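Trehalose monomycolate transport factor A (Mycolicibacterium smegmatis MC2 155, PDB 6T84) is required for MmpL3-dependent transport of trehalose monomycolate to the mycobacterial cell wall, and for growth and cell elongation. Local coordinates at residues K15-S20 / S157-W162; T48-V53 / D66-A71; V73-R78 / W148-M153. One frame throughout, in Å; residues are numbered along the deposited sequence.

Contact 1 of 3, residues K15-S20 / S157-W162; sequences KSWAKS and SNRAQW
Trp17 holds CG anti to its own N (chi1 177°) and Trp162 places CG anti to its carbonyl carbon (chi1 -53°); these angles swing both indoles into the gap between helices 10-21 and 159-175. The benzo edge of Trp162 points at the face of Trp17, a T-shaped stack with planes at 70°. The closest atoms are Trp17 CG and Trp162 CE3, 3.7 Å apart. Trp162 CB also lies over the six-membered ring of Trp17, a CH-pi contact. Trp17 NE1 hydrogen-bonds to OD1 of Asp163, the residue after Trp162 on helix 159-175.

This joins the N-terminal helix 10-21 to the first turn of the long helix 159-175. That turn opens with a capping box. Asn158 is the N-cap residue, and its OD1 accepts from Gln161 N at 3.0 Å. Gln161 OE1 accepts from Asn158 N in return, on a lone pair in its carbonyl plane.

Arg159 reaches back across Trp17 to helix 10-21. One face of its guanidinium lies against Trp17 CA. Its NH2 donates to Ser20 OG at 2.9 Å, almost exactly in the guanidinium plane. NH1 makes a weak bond to Ser16 OG, one helical turn earlier, at 3.3 Å.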
# COMPACT_ATOMS: atom_id res chain seq x y z
N LYS A 15 -14.70 2.00 12.84
CA LYS A 15 -15.88 2.84 12.56
C LYS A 15 -15.71 4.26 13.10
O LYS A 15 -16.07 5.23 12.42
CB LYS A 15 -17.14 2.15 13.15
CG LYS A 15 -18.43 2.53 12.44
CD LYS A 15 -19.63 1.80 13.05
CE LYS A 15 -19.51 0.28 12.95
NZ LYS A 15 -20.81 -0.42 13.26
N SER A 16 -15.17 4.41 14.32
CA SER A 16 -14.92 5.75 14.86
C SER A 16 -13.93 6.52 13.99
O SER A 16 -14.11 7.72 13.74
CB SER A 16 -14.38 5.65 16.30
OG SER A 16 -14.03 6.94 16.85
N TRP A 17 -12.86 5.86 13.55
CA TRP A 17 -11.86 6.51 12.72
C TRP A 17 -12.44 6.90 11.37
O TRP A 17 -12.18 8.01 10.89
CB TRP A 17 -10.70 5.54 12.58
CG TRP A 17 -9.61 5.99 11.71
CD1 TRP A 17 -8.61 6.89 12.02
CD2 TRP A 17 -9.35 5.56 10.37
NE1 TRP A 17 -7.75 7.02 10.96
CE2 TRP A 17 -8.17 6.21 9.94
CE3 TRP A 17 -9.99 4.67 9.48
CZ2 TRP A 17 -7.61 6.02 8.68
CZ3 TRP A 17 -9.45 4.47 8.24
CH2 TRP A 17 -8.26 5.15 7.84
N ALA A 18 -13.26 6.03 10.78
CA ALA A 18 -13.94 6.38 9.54
C ALA A 18 -14.79 7.63 9.73
O ALA A 18 -14.77 8.56 8.91
CB ALA A 18 -14.84 5.22 9.10
N LYS A 19 -15.53 7.70 10.84
CA LYS A 19 -16.35 8.88 11.10
C LYS A 19 -15.49 10.14 11.23
O LYS A 19 -15.83 11.19 10.69
CB LYS A 19 -17.19 8.67 12.38
CG LYS A 19 -18.02 9.87 12.78
CD LYS A 19 -18.65 9.58 14.16
CE LYS A 19 -19.65 10.68 14.54
NZ LYS A 19 -20.30 10.41 15.86
N SER A 20 -14.35 10.07 11.93
CA SER A 20 -13.50 11.26 12.03
C SER A 20 -13.12 11.78 10.65
O SER A 20 -13.07 12.98 10.43
CB SER A 20 -12.21 10.91 12.77
OG SER A 20 -12.42 10.67 14.17
N SER A 157 -2.37 -2.98 14.02
CA SER A 157 -2.12 -1.55 14.04
C SER A 157 -3.33 -0.84 14.64
O SER A 157 -4.45 -1.34 14.60
CB SER A 157 -1.91 -1.06 12.60
OG SER A 157 -0.71 -1.59 12.06
N ASN A 158 -3.10 0.35 15.17
CA ASN A 158 -4.11 1.12 15.88
C ASN A 158 -4.42 2.39 15.13
O ASN A 158 -3.83 2.63 14.07
CB ASN A 158 -3.66 1.40 17.31
CG ASN A 158 -2.37 2.25 17.40
OD1 ASN A 158 -2.04 3.03 16.51
ND2 ASN A 158 -1.63 2.08 18.49
N ARG A 159 -5.35 3.23 15.67
CA ARG A 159 -5.79 4.38 14.87
C ARG A 159 -4.70 5.37 14.56
O ARG A 159 -4.70 5.94 13.47
CB ARG A 159 -7.06 5.09 15.38
CG ARG A 159 -6.91 6.01 16.51
CD ARG A 159 -8.23 6.70 16.81
NE ARG A 159 -8.60 7.76 15.86
CZ ARG A 159 -9.84 8.25 15.71
NH1 ARG A 159 -10.90 7.77 16.40
NH2 ARG A 159 -10.05 9.21 14.83
N ALA A 160 -3.75 5.56 15.47
CA ALA A 160 -2.62 6.43 15.14
C ALA A 160 -1.82 5.83 13.98
O ALA A 160 -1.38 6.57 13.11
CB ALA A 160 -1.72 6.63 16.39
N GLN A 161 -1.67 4.51 13.94
CA GLN A 161 -0.98 3.88 12.83
C GLN A 161 -1.79 3.95 11.54
O GLN A 161 -1.20 4.07 10.45
CB GLN A 161 -0.62 2.44 13.16
CG GLN A 161 0.61 2.47 14.09
CD GLN A 161 0.83 1.18 14.83
OE1 GLN A 161 -0.11 0.55 15.29
NE2 GLN A 161 2.10 0.79 14.98
N TRP A 162 -3.13 3.91 11.62
CA TRP A 162 -3.93 4.11 10.40
C TRP A 162 -3.74 5.51 9.87
O TRP A 162 -3.55 5.69 8.66
CB TRP A 162 -5.43 3.83 10.65
CG TRP A 162 -5.70 2.48 11.27
CD1 TRP A 162 -4.91 1.36 11.18
CD2 TRP A 162 -6.81 2.14 12.11
NE1 TRP A 162 -5.48 0.34 11.92
CE2 TRP A 162 -6.63 0.80 12.52
CE3 TRP A 162 -7.93 2.86 12.58
CZ2 TRP A 162 -7.53 0.14 13.40
CZ3 TRP A 162 -8.84 2.20 13.40
CH2 TRP A 162 -8.64 0.86 13.81

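Contact 2 of 3, residues T48-V53 / D66-A71; sequences TAKNVV and DIEEVA
Lys50 and Asp66 form an antiparallel hydrogen-bonded pair with their CA atoms 5.1 Å apart. Lys50 N donates to Asp66 O at 3.0 Å, and Asp66 N donates to Lys50 O at 2.8 Å. Both bonds are nearly straight. The chain turns a corner at Asn51, so strand 49-50 and strand 52-57 run in different sheets. The pair sits at the base of the hairpin formed by strands 52-57 and 60-67.

The side chain of Lys50 is extended beyond CG and reaches Glu68. Its NZ forms a salt bridge to Glu68 OE2 at 2.7 Å, approaching from above the carboxylate plane. Glu68 is exposed and poorly ordered, so the bridge is probably not rigid. Water 1 accepts from Glu68 N and lies 2.6 Å from Thr48 O, to which it can donate.

Asn51, the next residue, meets the side chain of Asp66. In one of its two conformers, chi1 (-71°) brings the amide beside Asp66 and chi2 (-47°) turns ND2 to the carboxylate. There ND2 donates to Asp66 OD2 at 3.2 Å. It stands on the anti side of that oxygen, tilted out of the carboxylate plane, with the two flat groups steeply turned, at 76°. Water 2 donates to the same OD2. Asp66 OD1 pairs with Arg14 of helix 10-21 and with Thr72, while Asn51 OD1 bonds to Tyr25. Just beyond, Val70 and Ala71 both face Ile67 in a classic beta bulge.

The buried Asp66 carboxylate thus has polar partners on both oxygens. Arg14 and, in that conformer, Asn51 would be expected to stabilise its negative charge, whereas the Lys50-Glu68 bridge, nearer solvent, probably holds its charges less firmly.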
# COMPACT_ATOMS: atom_id res chain seq x y z
N THR A 48 -12.14 -12.26 2.11
CA THR A 48 -12.83 -11.03 1.78
C THR A 48 -12.30 -9.93 2.67
O THR A 48 -11.79 -10.17 3.77
CB THR A 48 -14.33 -11.12 2.02
OG1 THR A 48 -14.54 -11.34 3.41
CG2 THR A 48 -14.98 -12.26 1.23
N ALA A 49 -12.50 -8.71 2.21
CA ALA A 49 -12.06 -7.52 2.92
C ALA A 49 -13.02 -7.26 4.08
O ALA A 49 -14.25 -7.30 3.91
CB ALA A 49 -12.08 -6.35 1.94
N LYS A 50 -12.47 -7.00 5.27
CA LYS A 50 -13.30 -6.74 6.44
C LYS A 50 -12.95 -5.40 7.04
O LYS A 50 -11.85 -4.87 6.85
CB LYS A 50 -13.19 -7.84 7.50
CG LYS A 50 -13.84 -9.14 7.01
CD LYS A 50 -14.05 -10.13 8.09
CE LYS A 50 -14.76 -11.36 7.50
NZ LYS A 50 -14.64 -12.57 8.35
N ASN A 51 -13.86 -4.88 7.88
CA ASN A 51 -13.66 -3.57 8.52
C ASN A 51 -13.22 -2.53 7.50
O ASN A 51 -12.14 -1.91 7.59
CB ASN A 51 -12.65 -3.66 9.67
CG ASN A 51 -13.17 -4.39 10.82
OD1 ASN A 51 -14.29 -4.14 11.24
ND2 ASN A 51 -12.37 -5.30 11.38
N VAL A 52 -14.05 -2.41 6.48
CA VAL A 52 -13.72 -1.67 5.26
C VAL A 52 -14.09 -0.21 5.44
O VAL A 52 -15.20 0.13 5.88
CB VAL A 52 -14.48 -2.28 4.08
CG1 VAL A 52 -14.13 -1.50 2.77
CG2 VAL A 52 -14.15 -3.77 3.93
N VAL A 53 -13.18 0.69 5.04
CA VAL A 53 -13.42 2.12 5.10
C VAL A 53 -13.18 2.66 3.69
O VAL A 53 -12.14 2.38 3.07
CB VAL A 53 -12.49 2.80 6.13
CG1 VAL A 53 -12.71 4.31 6.14
CG2 VAL A 53 -12.76 2.21 7.52
N ASP A 66 -9.08 -4.84 6.29
CA ASP A 66 -8.29 -5.91 6.87
C ASP A 66 -8.44 -7.16 6.01
O ASP A 66 -9.53 -7.45 5.50
CB ASP A 66 -8.78 -6.25 8.29
CG ASP A 66 -8.68 -5.07 9.23
OD1 ASP A 66 -7.84 -4.18 9.01
OD2 ASP A 66 -9.43 -5.07 10.23
N ILE A 67 -7.34 -7.89 5.85
CA ILE A 67 -7.35 -9.24 5.32
C ILE A 67 -7.03 -10.13 6.50
O ILE A 67 -5.89 -10.14 6.97
CB ILE A 67 -6.29 -9.40 4.21
CG1 ILE A 67 -6.47 -8.28 3.16
CG2 ILE A 67 -6.35 -10.81 3.62
CD1 ILE A 67 -5.45 -8.33 2.02
N GLU A 68 -8.01 -10.88 7.00
CA GLU A 68 -7.88 -11.52 8.32
C GLU A 68 -6.54 -12.20 8.56
O GLU A 68 -6.07 -13.00 7.75
CB GLU A 68 -8.99 -12.55 8.51
CG GLU A 68 -10.32 -11.95 8.89
CD GLU A 68 -11.43 -12.97 8.78
OE1 GLU A 68 -11.62 -13.73 9.75
OE2 GLU A 68 -12.08 -13.02 7.72
N GLU A 69 -5.93 -11.87 9.70
CA GLU A 69 -4.66 -12.43 10.14
C GLU A 69 -3.55 -12.29 9.09
O GLU A 69 -2.62 -13.10 9.05
CB GLU A 69 -4.83 -13.88 10.59
CG GLU A 69 -5.90 -14.07 11.65
CD GLU A 69 -6.12 -15.52 12.01
OE1 GLU A 69 -5.54 -16.40 11.33
OE2 GLU A 69 -6.87 -15.79 12.98
N VAL A 70 -3.63 -11.28 8.23
CA VAL A 70 -2.57 -11.07 7.25
C VAL A 70 -2.08 -9.63 7.35
O VAL A 70 -0.88 -9.37 7.63
CB VAL A 70 -3.03 -11.35 5.81
CG1 VAL A 70 -1.94 -10.91 4.83
CG2 VAL A 70 -3.35 -12.83 5.61
N ALA A 71 -2.99 -8.69 7.12
CA ALA A 71 -2.57 -7.30 7.04
C ALA A 71 -3.78 -6.39 7.08
O ALA A 71 -4.89 -6.78 6.69
CB ALA A 71 -1.86 -7.02 5.71
O HOH W 1 -10.79 -10.50 6.11
O HOH W 2 -10.72 -7.46 10.76

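Contact 3 of 3, residues V73-R78 / W148-M153; sequences VIALHR and WTLVAM. With SO4 (sulfate ion), chain C.
Ile74 with Val151, and Leu76 with Thr149, share the four backbone hydrogen bonds of this contact. Ile74 N to Val151 O and Val151 N to Ile74 O are both 2.9 Å. Segments 73-77 and 148-153 run antiparallel, their directions 162° apart, in the middle of the large sheet. Val73-Ala152, Ala75-Leu150 and His77-Trp148 are the non-hydrogen-bonded pairs between and beside these rungs. CA-H...O contacts supplement the bonds, as from Leu150 CA to Ile74 O at 3.1 Å.

The apolar contacts lie on both faces. Val73, Ala75 and Leu150 share one face, where Leu150 CD2 lies 3.6 Å from Ala75 CB and also meets Val73 CG1. Ile74 and Val151 point to the other, which helix 159-175 covers through Val169. In one of its two conformers, Met153 bends at chi3 and its CE reaches Ile74 CD1 at 3.6 Å.

The aromatic contact is between His77 and Trp148. The edge of His77 points at the face of the indole, a T-shaped pair with planes at 78°. His77 CB packs over the same six-membered ring, 4.0 Å from its centroid. Trp36 and Phe63 also touch the indole.

Polar side chains close the end. Arg78 NH2 bonds to Leu176 O and NE to Val80 O. In one of its two conformers, Arg78 NH1 adds a weak bond to Thr149 OG1, which also bonds to Asn173 on helix 159-175. His77 ND1 bonds to Glu60. Trp148 NE1 donates to sulfate O4 at 3.0 Å, and Asn147 holds the same ion, probably from the crystallisation liquor.

The regular ladder thus satisfies the paired backbone amides within an apolar interior. The buried Trp148 N has no partner, which probably carries an energetic cost.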
# COMPACT_ATOMS: atom_id res chain seq x y z
N VAL A 73 -4.60 -3.07 4.92
CA VAL A 73 -4.13 -2.47 3.67
C VAL A 73 -4.80 -1.12 3.47
O VAL A 73 -6.01 -0.98 3.69
CB VAL A 73 -4.43 -3.40 2.48
CG1 VAL A 73 -3.97 -2.76 1.19
CG2 VAL A 73 -3.73 -4.75 2.71
N ILE A 74 -4.04 -0.15 2.97
CA ILE A 74 -4.57 1.13 2.52
C ILE A 74 -4.22 1.24 1.05
O ILE A 74 -3.04 1.11 0.68
CB ILE A 74 -3.92 2.28 3.32
CG1 ILE A 74 -4.23 2.14 4.81
CG2 ILE A 74 -4.37 3.65 2.76
CD1 ILE A 74 -3.41 3.19 5.68
N ALA A 75 -5.25 1.41 0.19
CA ALA A 75 -5.07 1.54 -1.26
C ALA A 75 -5.51 2.92 -1.70
O ALA A 75 -6.65 3.31 -1.43
CB ALA A 75 -5.90 0.52 -2.02
N LEU A 76 -4.62 3.66 -2.37
CA LEU A 76 -4.90 5.02 -2.82
C LEU A 76 -4.91 5.10 -4.35
O LEU A 76 -3.98 4.61 -5.00
CB LEU A 76 -3.85 5.98 -2.28
CG LEU A 76 -3.92 7.45 -2.73
CD1 LEU A 76 -5.20 8.12 -2.22
CD2 LEU A 76 -2.65 8.28 -2.23
N HIS A 77 -5.96 5.68 -4.91
CA HIS A 77 -6.04 5.73 -6.37
C HIS A 77 -5.03 6.71 -6.97
O HIS A 77 -4.84 7.82 -6.48
CB HIS A 77 -7.45 6.15 -6.78
CG HIS A 77 -7.67 6.05 -8.25
ND1 HIS A 77 -7.73 7.15 -9.10
CD2 HIS A 77 -7.90 4.96 -9.04
CE1 HIS A 77 -7.95 6.74 -10.33
NE2 HIS A 77 -8.06 5.42 -10.33
N ARG A 78 -4.39 6.29 -8.07
CA ARG A 78 -3.40 7.12 -8.78
C ARG A 78 -4.08 7.91 -9.89
O ARG A 78 -4.95 7.40 -10.62
CB ARG A 78 -2.36 6.26 -9.48
CG ARG A 78 -1.47 5.40 -8.61
CD ARG A 78 -0.63 4.47 -9.50
NE ARG A 78 0.25 5.25 -10.38
CZ ARG A 78 1.44 5.67 -10.00
NH1 ARG A 78 1.87 5.35 -8.78
NH2 ARG A 78 2.20 6.39 -10.82
N TRP A 148 -3.18 2.21 -8.64
CA TRP A 148 -3.29 2.25 -7.18
C TRP A 148 -1.89 2.20 -6.56
O TRP A 148 -1.00 1.56 -7.11
CB TRP A 148 -4.04 1.02 -6.70
CG TRP A 148 -5.46 1.03 -7.15
CD1 TRP A 148 -5.93 0.52 -8.32
CD2 TRP A 148 -6.55 1.67 -6.51
NE1 TRP A 148 -7.25 0.77 -8.44
CE2 TRP A 148 -7.68 1.47 -7.34
CE3 TRP A 148 -6.69 2.40 -5.32
CZ2 TRP A 148 -8.95 1.97 -7.01
CZ3 TRP A 148 -7.94 2.86 -4.96
CH2 TRP A 148 -9.07 2.65 -5.82
N THR A 149 -1.73 2.84 -5.43
CA THR A 149 -0.52 2.71 -4.61
C THR A 149 -1.05 2.23 -3.26
O THR A 149 -2.05 2.77 -2.75
CB THR A 149 0.17 4.08 -4.44
OG1 THR A 149 0.56 4.59 -5.74
CG2 THR A 149 1.42 4.03 -3.53
N LEU A 150 -0.36 1.23 -2.67
CA LEU A 150 -0.84 0.52 -1.49
C LEU A 150 0.23 0.39 -0.42
O LEU A 150 1.44 0.31 -0.71
CB LEU A 150 -1.29 -0.90 -1.88
CG LEU A 150 -2.40 -0.96 -2.96
CD1 LEU A 150 -1.75 -1.17 -4.34
CD2 LEU A 150 -3.39 -2.05 -2.66
N VAL A 151 -0.24 0.35 0.83
CA VAL A 151 0.60 0.07 1.99
C VAL A 151 -0.06 -1.04 2.80
O VAL A 151 -1.26 -0.97 3.09
CB VAL A 151 0.79 1.33 2.85
CG1 VAL A 151 1.47 0.96 4.22
CG2 VAL A 151 1.51 2.48 2.06
N ALA A 152 0.72 -2.05 3.19
CA ALA A 152 0.26 -3.11 4.06
C ALA A 152 0.95 -2.97 5.41
O ALA A 152 2.17 -2.75 5.48
CB ALA A 152 0.52 -4.49 3.47
N MET A 153 0.18 -3.05 6.48
CA MET A 153 0.69 -3.01 7.85
C MET A 153 0.08 -4.13 8.67
O MET A 153 -0.91 -4.75 8.27
CB MET A 153 0.36 -1.64 8.49
CG MET A 153 -1.12 -1.35 8.75
SD MET A 153 -1.47 0.32 9.37
CE MET A 153 -1.40 1.20 7.84
S SO4 C . -8.40 -0.59 -11.87
O1 SO4 C . -6.98 -0.60 -12.25
O2 SO4 C . -9.22 -0.41 -13.07
O3 SO4 C . -8.76 -1.86 -11.23
O4 SO4 C . -8.77 0.49 -11.02

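The centre of contact 3 lies about 3 Å from the centre of the chain, between two middle strands of the large antiparallel sheet. Contacts 1 and 2 lie further out, with centres about 16 Å and 13 Å from that of contact 3 and about 14 Å from each other. Contacts 2 and 3 follow in series, and the span of contact 1 encloses both. Neighbouring strands 60-67 and 71-77 carry contact 2 into contact 3. Strand 148-153 leads on to helix 159-175, which takes part in contact 1. Val53 packs on Ala18 and Trp17, linking contacts 1 and 2. Together they connect the first and last helices of this N-terminal, probably cytoplasmic, part with its large sheet.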